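Local coordinates for protein muramidase (Sodiomyces alcalophilus, PDB 6ZM8) that probably cleaves bacterial peptidoglycan as a fungal lysozyme-type muramidase of glycoside hydrolase family 25, at residues G53-A58 with S199-L204; F120-H125 with S129-I134. All blocks are in the same frame, centred on the assembly; numbering follows the deposited sequence.

Interaction 1 (G53-A58 with S199-L204); sequences GFIRGA and SRLRAL
Ile55 and Leu201 meet tip to tip where the terminal helix 198-206 packs against the start of strand 55-61, one of the parallel strands of the TIM-barrel-like fold of family 25 glycoside hydrolases. CD1 of Ile55 makes the whole of this apolar contact, standing 3.9 Å from CD2 of Leu201 and equally close to its branch carbon CG. The isoleucine reaches that far because its longer branch is extended: CG1 lies anti to the carbonyl carbon and the chain continues nearly straight to CD1 (chi2 171°). On the helix, Leu201 sends its CG anti to the backbone N (chi1 -178°), which brings CG and the CD2 methyl up to Ile55.

The same methyl of Ile55 has a second neighbour one residue further along the helix. Arg202 starts off to one side, but its chain folds at chi2 and chi3 and brings the guanidinium over to the isoleucine, with NH1 3.9 Å from Ile55 CD1. This is plain van der Waals contact, made at a slant to the guanidinium plane, and it describes one of two conformers of Arg202. The polar need of NH1 is met elsewhere, by a hydrogen bond to the carbonyl O of Gly87, while the arginine chain also lies on Ile88.

Backbone hydrogen bonds to Arg25 and Val27 set the position of Ile55, and those of Arg56 to Ile88 and Leu90 fix the other side of the strand. Leu201 also rests on Phe194 of strand 190-194, so the helix sits at the barrel end at which strand 55-61 begins. The two backbones stay well apart, 8.3 Å between the CA atoms of Ile55 and Arg202, and side chains alone bridge them. The arginine end is the exposed part: Arg202 NH1 is 4.2 Å from Ile55 CG1.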
loop_
_atom_site.group_PDB
_atom_site.type_symbol
_atom_site.label_atom_id
_atom_site.label_comp_id
_atom_site.label_asym_id
_atom_site.label_seq_id
_atom_site.Cartn_x
_atom_site.Cartn_y
_atom_site.Cartn_z
ATOM N N GLY A 53 0.462 18.651 6.699
ATOM C CA GLY A 53 -0.806 18.710 5.979
ATOM C C GLY A 53 -1.069 17.539 5.056
ATOM O O GLY A 53 -2.009 17.626 4.261
ATOM N N PHE A 54 -0.304 16.473 5.146
ATOM C CA PHE A 54 -0.550 15.303 4.307
ATOM C C PHE A 54 -1.673 14.420 4.839
ATOM O O PHE A 54 -1.859 14.222 6.027
ATOM C CB PHE A 54 0.718 14.453 4.191
ATOM C CG PHE A 54 1.619 14.968 3.118
ATOM C CD1 PHE A 54 2.463 16.050 3.330
ATOM C CD2 PHE A 54 1.548 14.451 1.829
ATOM C CE1 PHE A 54 3.174 16.620 2.276
ATOM C CE2 PHE A 54 2.252 15.021 0.784
ATOM C CZ PHE A 54 3.055 16.116 1.011
ATOM N N ILE A 55 -2.343 13.809 3.860
ATOM C CA ILE A 55 -3.096 12.574 4.041
ATOM C C ILE A 55 -2.044 11.441 3.935
ATOM O O ILE A 55 -1.189 11.489 3.044
ATOM C CB ILE A 55 -4.207 12.482 2.985
ATOM C CG1 ILE A 55 -5.239 13.593 3.235
ATOM C CG2 ILE A 55 -4.838 11.118 2.968
ATOM C CD1 ILE A 55 -6.284 13.772 2.167
ATOM N N ARG A 56 -2.049 10.502 4.864
ATOM C CA ARG A 56 -0.958 9.524 4.907
ATOM C C ARG A 56 -1.480 8.167 5.298
ATOM O O ARG A 56 -2.469 8.041 6.031
ATOM C CB ARG A 56 0.207 9.965 5.807
ATOM C CG ARG A 56 -0.095 10.033 7.295
ATOM C CD ARG A 56 -0.787 11.327 7.733
ATOM N NE ARG A 56 -0.936 11.412 9.175
ATOM C CZ ARG A 56 -1.884 10.806 9.890
ATOM N NH1 ARG A 56 -2.866 10.148 9.284
ATOM N NH2 ARG A 56 -1.856 10.872 11.200
ATOM N N GLY A 57 -0.769 7.147 4.843
ATOM C CA GLY A 57 -1.014 5.786 5.255
ATOM C C GLY A 57 0.296 5.029 5.377
ATOM O O GLY A 57 1.360 5.521 4.993
ATOM N N ALA A 58 0.163 3.806 5.874
ATOM C CA ALA A 58 1.277 2.903 6.056
ATOM C C ALA A 58 1.150 1.720 5.114
ATOM O O ALA A 58 0.026 1.372 4.693
ATOM C CB ALA A 58 1.288 2.394 7.487
ATOM N N SER A 199 -12.410 15.388 -2.833
ATOM C CA SER A 199 -13.522 14.805 -2.089
ATOM C C SER A 199 -13.405 13.291 -2.004
ATOM O O SER A 199 -13.741 12.666 -0.997
ATOM C CB SER A 199 -14.844 15.184 -2.761
ATOM O OG SER A 199 -15.944 14.604 -2.067
ATOM N N ARG A 200 -13.005 12.686 -3.095
ATOM C CA ARG A 200 -12.891 11.229 -3.138
ATOM C C ARG A 200 -11.695 10.732 -2.346
ATOM O O ARG A 200 -11.758 9.665 -1.742
ATOM C CB ARG A 200 -12.825 10.757 -4.580
ATOM C CG ARG A 200 -14.156 10.814 -5.292
ATOM C CD ARG A 200 -15.244 9.908 -4.692
ATOM N NE ARG A 200 -14.928 8.469 -4.817
ATOM C CZ ARG A 200 -15.474 7.667 -5.743
ATOM N NH1 ARG A 200 -16.364 8.187 -6.573
ATOM N NH2 ARG A 200 -15.154 6.370 -5.841
ATOM N N LEU A 201 -10.596 11.500 -2.332
ATOM C CA LEU A 201 -9.446 11.116 -1.499
ATOM C C LEU A 201 -9.835 11.180 -0.013
ATOM O O LEU A 201 -9.492 10.286 0.766
ATOM C CB LEU A 201 -8.241 12.008 -1.834
ATOM C CG LEU A 201 -6.959 11.691 -1.078
ATOM C CD1 LEU A 201 -6.506 10.239 -1.290
ATOM C CD2 LEU A 201 -5.873 12.662 -1.513
ATOM N N ARG A 202 -10.539 12.245 0.355
ATOM C CA ARG A 202 -11.022 12.351 1.726
ATOM C C ARG A 202 -11.974 11.191 2.048
ATOM O O ARG A 202 -11.912 10.643 3.165
ATOM C CB ARG A 202 -11.712 13.688 1.919
ATOM C CG ARG A 202 -12.334 13.904 3.261
ATOM C CD ARG A 202 -11.237 14.329 4.216
ATOM N NE ARG A 202 -10.793 15.696 3.912
ATOM C CZ ARG A 202 -9.557 16.185 4.081
ATOM N NH1 ARG A 202 -8.640 15.524 4.765
ATOM N NH2 ARG A 202 -9.300 17.434 3.705
ATOM N N ALA A 203 -12.848 10.818 1.107
ATOM C CA ALA A 203 -13.771 9.699 1.350
ATOM C C ALA A 203 -13.018 8.392 1.560
ATOM O O ALA A 203 -13.411 7.574 2.388
ATOM C CB ALA A 203 -14.762 9.577 0.217
ATOM N N LEU A 204 -11.926 8.186 0.817
ATOM C CA LEU A 204 -11.107 6.981 1.023
ATOM C C LEU A 204 -10.488 7.008 2.403
ATOM O O LEU A 204 -10.491 6.004 3.128
ATOM C CB LEU A 204 -10.037 6.899 -0.071
ATOM C CG LEU A 204 -9.050 5.739 0.102
ATOM C CD1 LEU A 204 -9.766 4.387 -0.014
ATOM C CD2 LEU A 204 -7.960 5.844 -0.941
#

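Interaction 2 (F120-H125 with S129-I134); sequences FVTTYH and SRWPVI
The imidazole of His125 lies flat over the indole of Trp131, a face-to-face stack at the turn of the beta-alpha-beta unit formed by strand 93-95, helix 110-128 and strand 133-136. The planes differ by only 9°, and the centroid of the imidazole is 3.7 Å from that of the six-membered ring. Imidazole CD2 comes closest, 3.3 Å from Trp131 CE2, while His125 CB adds a CH-pi contact over the same six-membered ring. The imidazole is placed over the indole by a chi1 of 176°, which sets CG anti to the backbone N. Arg154 makes a cation-pi contact with the tryptophan.

Further into the fold, Pro132 fits between Val121 and Tyr124. Its CG lies 3.6 Å from Val121 CB, the two side chains crossing at about a right angle. Tyr124 instead runs past the proline in the opposite direction, its CD2 3.8 Å from Pro132 CB, and anchors its hydroxyl at Gly81 O and Gly92 N.

The chain leaves the helix at Ser129, whose positive phi turns it back; a bent hydrogen bond (139°) joins Ser129 N to His125 O at 2.9 Å. The Arg130 carbonyl O lies against the helix, 3.2 Å from Tyr124 CD2, and takes a CA-H...O contact from His125 CA at 3.1 Å.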
loop_
_atom_site.group_PDB
_atom_site.type_symbol
_atom_site.label_atom_id
_atom_site.label_comp_id
_atom_site.label_asym_id
_atom_site.label_seq_id
_atom_site.Cartn_x
_atom_site.Cartn_y
_atom_site.Cartn_z
ATOM N N PHE A 120 -5.033 -12.100 5.452
ATOM C CA PHE A 120 -4.530 -10.760 5.789
ATOM C C PHE A 120 -5.658 -9.723 5.728
ATOM O O PHE A 120 -5.834 -8.921 6.657
ATOM C CB PHE A 120 -3.377 -10.379 4.842
ATOM C CG PHE A 120 -2.750 -9.057 5.214
ATOM C CD1 PHE A 120 -3.341 -7.844 4.864
ATOM C CD2 PHE A 120 -1.556 -9.029 5.930
ATOM C CE1 PHE A 120 -2.773 -6.633 5.257
ATOM C CE2 PHE A 120 -0.972 -7.814 6.297
ATOM C CZ PHE A 120 -1.588 -6.623 5.967
ATOM N N VAL A 121 -6.385 -9.685 4.618
ATOM C CA VAL A 121 -7.321 -8.555 4.471
ATOM C C VAL A 121 -8.528 -8.716 5.414
ATOM O O VAL A 121 -9.059 -7.719 5.874
ATOM C CB VAL A 121 -7.755 -8.327 3.007
ATOM C CG1 VAL A 121 -6.542 -8.207 2.083
ATOM C CG2 VAL A 121 -8.682 -9.395 2.489
ATOM N N THR A 122 -9.017 -9.950 5.640
ATOM C CA THR A 122 -10.098 -10.141 6.596
ATOM C C THR A 122 -9.638 -9.766 7.999
ATOM O O THR A 122 -10.375 -9.115 8.756
ATOM C CB THR A 122 -10.599 -11.587 6.519
ATOM O OG1 THR A 122 -11.233 -11.795 5.274
ATOM C CG2 THR A 122 -11.583 -11.920 7.614
ATOM N N THR A 123 -8.433 -10.184 8.374
ATOM C CA THR A 123 -7.923 -9.871 9.711
ATOM C C THR A 123 -7.729 -8.364 9.877
ATOM O O THR A 123 -8.121 -7.779 10.895
ATOM C CB THR A 123 -6.641 -10.654 9.988
ATOM O OG1 THR A 123 -6.915 -12.062 9.898
ATOM C CG2 THR A 123 -6.101 -10.362 11.377
ATOM N N TYR A 124 -7.120 -7.724 8.876
ATOM C CA TYR A 124 -6.894 -6.284 8.961
ATOM C C TYR A 124 -8.228 -5.526 9.125
ATOM O O TYR A 124 -8.327 -4.594 9.902
ATOM C CB TYR A 124 -6.120 -5.813 7.716
ATOM C CG TYR A 124 -5.764 -4.340 7.790
ATOM C CD1 TYR A 124 -4.670 -3.902 8.530
ATOM C CD2 TYR A 124 -6.542 -3.391 7.134
ATOM C CE1 TYR A 124 -4.361 -2.555 8.627
ATOM C CE2 TYR A 124 -6.236 -2.037 7.219
ATOM C CZ TYR A 124 -5.147 -1.615 7.974
ATOM O OH TYR A 124 -4.903 -0.269 8.051
ATOM N N HIS A 125 -9.231 -5.950 8.353
ATOM C CA HIS A 125 -10.566 -5.308 8.449
ATOM C C HIS A 125 -11.209 -5.553 9.831
ATOM O O HIS A 125 -11.839 -4.651 10.381
ATOM C CB HIS A 125 -11.426 -5.843 7.309
ATOM C CG HIS A 125 -12.833 -5.355 7.334
ATOM N ND1 HIS A 125 -13.828 -6.085 7.927
ATOM C CD2 HIS A 125 -13.383 -4.249 6.837
ATOM C CE1 HIS A 125 -14.984 -5.401 7.787
ATOM N NE2 HIS A 125 -14.733 -4.279 7.134
ATOM N N SER A 129 -11.406 -1.911 11.047
ATOM C CA SER A 129 -12.645 -1.560 10.356
ATOM C C SER A 129 -12.459 -1.311 8.861
ATOM O O SER A 129 -13.474 -1.102 8.172
ATOM C CB SER A 129 -13.413 -0.372 10.971
ATOM O OG SER A 129 -12.956 0.887 10.514
ATOM N N ARG A 130 -11.227 -1.318 8.360
ATOM C CA ARG A 130 -10.977 -0.974 6.973
ATOM C C ARG A 130 -10.480 -2.172 6.172
ATOM O O ARG A 130 -9.651 -2.959 6.639
ATOM C CB ARG A 130 -9.872 0.089 6.868
ATOM C CG ARG A 130 -10.238 1.423 7.535
ATOM C CD ARG A 130 -11.530 2.009 6.952
ATOM N NE ARG A 130 -11.486 2.156 5.506
ATOM C CZ ARG A 130 -11.030 3.219 4.841
ATOM N NH1 ARG A 130 -10.664 4.320 5.520
ATOM N NH2 ARG A 130 -11.002 3.229 3.509
ATOM N N TRP A 131 -10.974 -2.268 4.932
ATOM C CA TRP A 131 -10.331 -3.148 3.968
ATOM C C TRP A 131 -9.024 -2.473 3.527
ATOM O O TRP A 131 -9.005 -1.288 3.224
ATOM C CB TRP A 131 -11.220 -3.399 2.748
ATOM C CG TRP A 131 -12.505 -4.077 3.107
ATOM C CD1 TRP A 131 -13.749 -3.526 3.095
ATOM C CD2 TRP A 131 -12.680 -5.408 3.592
ATOM N NE1 TRP A 131 -14.679 -4.429 3.536
ATOM C CE2 TRP A 131 -14.050 -5.592 3.852
ATOM C CE3 TRP A 131 -11.813 -6.459 3.857
ATOM C CZ2 TRP A 131 -14.564 -6.787 4.362
ATOM C CZ3 TRP A 131 -12.336 -7.639 4.359
ATOM C CH2 TRP A 131 -13.693 -7.806 4.613
ATOM N N PRO A 132 -7.922 -3.218 3.485
ATOM C CA PRO A 132 -6.661 -2.621 3.065
ATOM C C PRO A 132 -6.652 -2.375 1.560
ATOM O O PRO A 132 -7.333 -3.036 0.772
ATOM C CB PRO A 132 -5.627 -3.653 3.477
ATOM C CG PRO A 132 -6.383 -4.963 3.317
ATOM C CD PRO A 132 -7.803 -4.656 3.756
ATOM N N VAL A 133 -5.794 -1.424 1.167
ATOM C CA VAL A 133 -5.381 -1.299 -0.221
ATOM C C VAL A 133 -4.458 -2.470 -0.567
ATOM O O VAL A 133 -3.700 -2.938 0.298
ATOM C CB VAL A 133 -4.657 0.060 -0.358
ATOM C CG1 VAL A 133 -3.894 0.216 -1.668
ATOM C CG2 VAL A 133 -5.664 1.198 -0.200
ATOM N N ILE A 134 -4.527 -2.945 -1.811
ATOM C CA ILE A 134 -3.576 -3.942 -2.303
ATOM C C ILE A 134 -2.654 -3.270 -3.315
ATOM O O ILE A 134 -3.129 -2.755 -4.338
ATOM C CB ILE A 134 -4.294 -5.147 -2.916
ATOM C CG1 ILE A 134 -4.963 -5.956 -1.809
ATOM C CG2 ILE A 134 -3.324 -6.012 -3.741
ATOM C CD1 ILE A 134 -5.857 -7.082 -2.301
#

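Interaction 1 packs a helix against the start of a barrel strand, interaction 2 against the loop that leads into one, with centres about 17 Å apart. Interaction 1 is small and buried, joining elements distant in sequence through a few side-chain atoms; the one arginine that touches across it, Arg202, is exposed. Interaction 2 buries over three times as much surface and grades from apolar packing of Pro132 between Val121 and Tyr124 inside to a His-Trp stack at a partly exposed edge, with a backbone hydrogen bond at the turn. They connect directly: Arg130 NH2 of interaction 2 lies 2.8 Å from Leu204 O of interaction 1, a probable hydrogen bond that ties the turn to the terminal helix.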